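Local coordinates for ScaE cell-surface anchored scaffoldin protein (PDB 2ZF9) that probably binds dockerin modules through this cohesin module, so attaching cellulosomal components to the surface of Ruminococcus flavefaciens cells, at residues Asp136-Gly140 / Val187-Thr191; Ala86-Ala90 / Leu126-Val130; Gly115-Asn119 / Thr160-Lys164. All coordinates share one frame; numbering follows the deposited sequence. Where two conformers were deposited one is given.

Contact 1 of 3, residues Asp136-Gly140 / Val187-Thr191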
# COMPACT_ATOMS: atom_id res chain seq x y z
N ASP A 136 -18.93 -3.82 16.42
CA ASP A 136 -20.10 -2.96 16.26
C ASP A 136 -20.40 -2.55 14.82
O ASP A 136 -21.26 -1.71 14.60
CB ASP A 136 -19.99 -1.72 17.17
CG ASP A 136 -18.82 -0.81 16.81
OD1 ASP A 136 -17.89 -1.27 16.10
OD2 ASP A 136 -18.81 0.37 17.24
N ALA A 137 -19.69 -3.14 13.85
CA ALA A 137 -19.88 -2.76 12.45
C ALA A 137 -21.34 -2.86 12.03
O ALA A 137 -22.01 -3.87 12.35
CB ALA A 137 -19.00 -3.64 11.54
N GLN A 138 -21.79 -1.86 11.28
CA GLN A 138 -23.17 -1.72 10.80
C GLN A 138 -23.22 -1.51 9.29
O GLN A 138 -22.29 -0.92 8.73
CB GLN A 138 -23.84 -0.48 11.45
CG GLN A 138 -24.04 -0.55 12.95
CD GLN A 138 -24.95 -1.69 13.34
OE1 GLN A 138 -25.98 -1.94 12.70
NE2 GLN A 138 -24.56 -2.42 14.39
N PRO A 139 -24.35 -1.90 8.64
CA PRO A 139 -24.53 -1.63 7.20
C PRO A 139 -24.19 -0.19 6.93
O PRO A 139 -24.55 0.69 7.73
CB PRO A 139 -26.05 -1.82 6.98
CG PRO A 139 -26.49 -2.76 8.07
CD PRO A 139 -25.54 -2.53 9.25
N GLY A 140 -23.48 0.06 5.83
CA GLY A 140 -23.04 1.40 5.49
C GLY A 140 -21.67 1.81 6.04
O GLY A 140 -21.05 2.74 5.50
N VAL A 187 -19.21 -2.15 4.84
CA VAL A 187 -20.30 -3.10 5.10
C VAL A 187 -21.42 -2.74 4.12
O VAL A 187 -21.84 -1.59 4.05
CB VAL A 187 -20.82 -2.97 6.55
CG1 VAL A 187 -21.84 -4.08 6.85
CG2 VAL A 187 -19.67 -3.03 7.55
N GLU A 188 -21.88 -3.73 3.36
CA GLU A 188 -22.98 -3.52 2.43
C GLU A 188 -24.15 -2.79 3.12
O GLU A 188 -24.56 -3.14 4.23
CB GLU A 188 -23.47 -4.87 1.87
CG GLU A 188 -24.39 -4.73 0.66
CD GLU A 188 -23.64 -4.54 -0.65
OE1 GLU A 188 -23.67 -3.42 -1.21
OE2 GLU A 188 -23.00 -5.52 -1.10
N SER A 189 -24.63 -1.74 2.46
CA SER A 189 -25.87 -1.05 2.85
C SER A 189 -27.09 -1.94 2.66
O SER A 189 -27.18 -2.68 1.69
CB SER A 189 -26.04 0.17 1.96
OG SER A 189 -25.15 1.17 2.35
N THR A 190 -28.04 -1.82 3.57
CA THR A 190 -29.27 -2.60 3.50
C THR A 190 -30.01 -2.35 2.18
O THR A 190 -30.25 -1.19 1.79
CB THR A 190 -30.20 -2.33 4.70
OG1 THR A 190 -29.48 -2.60 5.92
CG2 THR A 190 -31.43 -3.25 4.65
N THR A 191 -30.32 -3.44 1.48
CA THR A 191 -31.07 -3.37 0.23
C THR A 191 -32.53 -3.09 0.54
O THR A 191 -33.04 -3.45 1.62
CB THR A 191 -31.00 -4.68 -0.56
OG1 THR A 191 -31.70 -5.69 0.18
CG2 THR A 191 -29.54 -5.10 -0.78

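Contact 2 of 3, residues Ala86-Ala90 / Leu126-Val130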
# COMPACT_ATOMS: atom_id res chain seq x y z
N ALA A 86 4.11 -12.47 11.93
CA ALA A 86 4.32 -11.55 10.79
C ALA A 86 3.14 -10.59 10.60
O ALA A 86 1.95 -11.02 10.63
CB ALA A 86 4.55 -12.35 9.51
N LEU A 87 3.45 -9.31 10.37
CA LEU A 87 2.40 -8.29 10.23
C LEU A 87 1.84 -8.28 8.83
O LEU A 87 0.69 -7.88 8.62
CB LEU A 87 2.96 -6.91 10.52
CG LEU A 87 3.49 -6.70 11.94
CD1 LEU A 87 3.85 -5.26 12.06
CD2 LEU A 87 2.46 -7.09 12.99
N ALA A 88 2.67 -8.68 7.86
CA ALA A 88 2.23 -8.82 6.48
C ALA A 88 3.16 -9.86 5.84
O ALA A 88 4.23 -10.13 6.37
CB ALA A 88 2.34 -7.50 5.75
N THR A 89 2.72 -10.41 4.71
CA THR A 89 3.48 -11.41 3.95
C THR A 89 3.67 -10.94 2.51
O THR A 89 2.69 -10.55 1.83
CB THR A 89 2.64 -12.69 3.94
OG1 THR A 89 2.63 -13.21 5.27
CG2 THR A 89 3.25 -13.75 2.97
N ALA A 90 4.91 -10.97 2.01
CA ALA A 90 5.17 -10.55 0.63
C ALA A 90 4.45 -11.45 -0.38
O ALA A 90 4.38 -12.67 -0.20
CB ALA A 90 6.70 -10.53 0.35
N LEU A 126 1.99 -7.14 -3.83
CA LEU A 126 3.24 -6.90 -3.16
C LEU A 126 3.18 -7.39 -1.70
O LEU A 126 4.11 -8.09 -1.22
CB LEU A 126 3.60 -5.40 -3.26
CG LEU A 126 5.04 -4.97 -2.96
CD1 LEU A 126 5.95 -5.41 -4.08
CD2 LEU A 126 5.14 -3.42 -2.73
N TRP A 127 2.11 -7.02 -0.99
CA TRP A 127 1.96 -7.42 0.41
C TRP A 127 0.54 -7.83 0.67
O TRP A 127 -0.40 -7.23 0.12
CB TRP A 127 2.33 -6.29 1.36
CG TRP A 127 3.73 -5.94 1.33
CD1 TRP A 127 4.32 -4.89 0.65
CD2 TRP A 127 4.78 -6.62 2.03
NE1 TRP A 127 5.67 -4.91 0.87
CE2 TRP A 127 5.98 -5.95 1.71
CE3 TRP A 127 4.82 -7.73 2.89
CZ2 TRP A 127 7.23 -6.35 2.24
CZ3 TRP A 127 6.06 -8.13 3.41
CH2 TRP A 127 7.25 -7.43 3.09
N SER A 128 0.38 -8.87 1.48
CA SER A 128 -0.91 -9.26 1.96
C SER A 128 -0.93 -9.13 3.50
O SER A 128 0.08 -9.36 4.16
CB SER A 128 -1.14 -10.71 1.49
OG SER A 128 -2.22 -11.27 2.16
N PHE A 129 -2.07 -8.78 4.08
CA PHE A 129 -2.16 -8.55 5.53
C PHE A 129 -3.63 -8.66 5.95
O PHE A 129 -4.53 -8.66 5.10
CB PHE A 129 -1.57 -7.16 5.94
CG PHE A 129 -2.17 -5.97 5.18
CD1 PHE A 129 -1.78 -5.71 3.86
CD2 PHE A 129 -3.13 -5.13 5.79
CE1 PHE A 129 -2.30 -4.61 3.17
CE2 PHE A 129 -3.66 -4.03 5.09
CZ PHE A 129 -3.25 -3.78 3.78
N VAL A 130 -3.86 -8.78 7.25
CA VAL A 130 -5.22 -9.05 7.74
C VAL A 130 -5.64 -7.93 8.70
O VAL A 130 -4.92 -7.64 9.66
CB VAL A 130 -5.28 -10.43 8.50
CG1 VAL A 130 -6.65 -10.68 9.15
CG2 VAL A 130 -4.96 -11.58 7.53
O HOH W 1 -1.62 -9.30 8.93

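Contact 3 of 3, residues Gly115-Asn119 / Thr160-Lys164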
# COMPACT_ATOMS: atom_id res chain seq x y z
N GLY A 115 13.96 -4.24 -1.35
CA GLY A 115 15.19 -3.83 -2.03
C GLY A 115 15.66 -4.97 -2.88
O GLY A 115 15.20 -6.09 -2.72
N SER A 116 16.60 -4.69 -3.79
CA SER A 116 17.18 -5.73 -4.62
C SER A 116 18.41 -5.16 -5.34
O SER A 116 18.63 -3.92 -5.35
CB SER A 116 16.16 -6.19 -5.66
OG SER A 116 16.43 -7.52 -6.02
N SER A 117 19.19 -6.04 -5.95
CA SER A 117 20.43 -5.62 -6.64
C SER A 117 20.15 -5.27 -8.09
O SER A 117 20.98 -4.64 -8.73
CB SER A 117 21.51 -6.70 -6.54
OG SER A 117 21.05 -7.92 -7.10
N THR A 118 18.99 -5.67 -8.61
CA THR A 118 18.55 -5.32 -9.98
C THR A 118 17.05 -4.96 -9.91
O THR A 118 16.40 -5.23 -8.91
CB THR A 118 18.68 -6.50 -10.99
OG1 THR A 118 17.84 -7.58 -10.55
CG2 THR A 118 20.12 -7.01 -11.10
N ASN A 119 16.51 -4.39 -10.98
CA ASN A 119 15.12 -3.97 -11.00
C ASN A 119 14.21 -5.14 -11.32
O ASN A 119 13.60 -5.21 -12.40
CB ASN A 119 14.91 -2.80 -11.99
CG ASN A 119 15.65 -1.57 -11.57
OD1 ASN A 119 15.65 -1.21 -10.39
ND2 ASN A 119 16.30 -0.89 -12.54
N THR A 160 11.04 3.17 -6.26
CA THR A 160 12.10 3.65 -7.17
C THR A 160 12.96 2.48 -7.60
O THR A 160 12.66 1.33 -7.25
CB THR A 160 12.95 4.82 -6.52
OG1 THR A 160 13.70 5.50 -7.54
CG2 THR A 160 13.87 4.34 -5.36
N ASN A 161 13.99 2.76 -8.42
CA ASN A 161 14.80 1.70 -9.03
C ASN A 161 16.17 1.59 -8.35
O ASN A 161 16.46 2.38 -7.45
CB ASN A 161 14.89 1.90 -10.57
CG ASN A 161 15.49 3.25 -10.97
OD1 ASN A 161 16.06 3.96 -10.15
ND2 ASN A 161 15.35 3.59 -12.26
N VAL A 162 17.01 0.64 -8.74
CA VAL A 162 18.25 0.47 -7.97
C VAL A 162 19.18 1.69 -8.08
O VAL A 162 19.82 2.05 -7.10
CB VAL A 162 19.01 -0.87 -8.20
CG1 VAL A 162 18.10 -2.06 -7.93
CG2 VAL A 162 19.59 -0.95 -9.59
N LYS A 163 19.24 2.34 -9.24
CA LYS A 163 20.18 3.46 -9.38
C LYS A 163 19.69 4.80 -8.85
O LYS A 163 20.48 5.72 -8.63
CB LYS A 163 20.59 3.61 -10.82
CG LYS A 163 21.65 2.61 -11.24
CD LYS A 163 21.88 2.72 -12.73
CE LYS A 163 23.01 1.79 -13.17
NZ LYS A 163 23.28 2.07 -14.61
N LYS A 164 18.37 4.91 -8.66
CA LYS A 164 17.71 6.19 -8.38
C LYS A 164 18.13 7.27 -9.36
O LYS A 164 18.50 8.37 -8.97
CB LYS A 164 17.97 6.63 -6.94
CG LYS A 164 17.31 5.75 -5.92
CD LYS A 164 17.18 6.49 -4.60
CE LYS A 164 16.22 7.67 -4.72
NZ LYS A 164 15.92 8.34 -3.41
O HOH W 2 18.20 1.27 -11.84

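Contact 1 of 3, residues Asp136-Gly140 / Val187-Thr191
The amide of G140 donates to the carbonyl oxygen of V187, with N and O 2.9 Å apart. At 147° on the hydrogen this bond is moderately bent, and the donor stands 44° above the carbonyl plane, so it does not use an in-plane lone pair. A short CA-H...O contact follows it: P139 CA lies 3.3 Å from E188 O. The two loops therefore meet through backbone over two successive residues, although they run obliquely to each other and form no sheet pairing here. G140 takes a backbone bend in which a CB would press against the carbonyl oxygen of P139.

V187 buries more than any other residue of the contact. Its CG1 lies opposite the backbone N (chi1 -173°) and meets P139 CA at 3.7 Å, while CG2 approaches A137 CB at 4.1 Å. Its CB rests 3.3 Å from Q138 O, so the isopropyl group as a whole straddles the backbone from A137 to P139. An alanine here would lack both methyls and would probably open a gap beside P139 CA and leave A137 without its apolar partner across the contact. Further out, the side chains of P139 and T190 lie side by side and point the same way, with P139 CB 3.7 Å from T190 OG1.

Outside the two segments, A43 touches both P139 and V187. V187 also makes a backbone hydrogen bond with D141, and E188 makes one with L41. The evidence thus places this contact where the loop entering strand 142-149 meets the chain leaving strand 180-187. It closes one end of this antiparallel strand pair, consistent with the beta-sandwich fold of cohesin modules.

Contact 2 of 3, residues Ala86-Ala90 / Leu126-Val130
T89 and S128 exchange two backbone hydrogen bonds. T89 N donates to S128 O over 2.9 Å, nearly straight at 164° and in the carbonyl plane, and S128 N returns a bond to T89 O, also 2.9 Å, with the donor tilted 23° from that plane. This makes them an antiparallel hydrogen-bonded pair. The next pair, A90 with W127, is non-hydrogen-bonded, and there A90 CA comes within 3.3 Å of L126 O.

The W127 indole is turned back toward the short strand: its CG points away from the carbonyl carbon (chi1 -68°). A90 CB consequently sits over the six-membered ring, 4.2 Å from its centroid, in a CH-pi contact, while T89 N lies at the ring edge in plane. A88 CB approaches W127 CE3 obliquely and also packs against F129 CB at 3.9 Å.

The strand carrying these partners contains a classic beta bulge: L126 and W127 both face L55 on strand 50-58. Strand 124-132 thus lies between strands 50-58 and 89-90 in this part of the cohesin sheet.

Where direct pairing ends, one water takes over. It donates to L87 O at 2.7 Å and accepts from V130 N, bridging the separating backbones.

In the next shell, K100 and A102 of strand 99-106 touch W127, with T112 of strand 109-115 meeting it as well. The F129 ring leads away from the short strand and forms an edge-to-face pair with F110.

Contact 3 of 3, residues Gly115-Asn119 / Thr160-Lys164
With chi1 -64°, N119 sets CG opposite its own carbonyl carbon, and chi2 -43° turns the amide so that OD1 reaches the backbone of V162. V162 N donates to N119 OD1 over 2.8 Å, in the carbonyl plane and on a lone pair, with 149° at the hydrogen. The same oxygen lies 3.2 Å from N161 CB. The N119 and N161 side chains cross obliquely, with their amide planes not far from parallel.

The gripped backbone is that of a type I beta turn, N161 to K164, leading into helix 166-178: V162 and K163 have the turn angles, and its K164 N to N161 O bond is weak at 3.4 Å. N161 OD1 adds a second weak bond to K164 N, while its ND2 is held by D165. N119 therefore joins the loop after strand 109-115 to the approach of the helix.

The ND2 end of the N119 amide is engaged through solvent: a water accepts from N119 ND2 and from K163 N, each at 3.0 Å. V162 points toward the first loop, near S116 and S117, but its side chain has two conformers, so the closeness of CG1 to S116 O is doubtful. Behind them, A65 touches S116, N119 and V162.

From contact centre to chain centre, contact 2 is nearest at about 10 Å, against 25 Å for contact 1 and 19 Å for contact 3; those two sit on opposite sides of that centre. None is wholly buried: contacts 1 and 2 are partly so, contact 3 is at the surface. Strand 124-132 relates all three, supplying one segment of contact 2, following the first loop of contact 3 and preceding that of contact 1. Chemistry changes with place. Contact 2 has paired strand bonds and aromatic packing, contact 1 a single backbone bond with valine and proline packing, and contact 3 a side-chain amide bonded to backbone, with water bridging alongside.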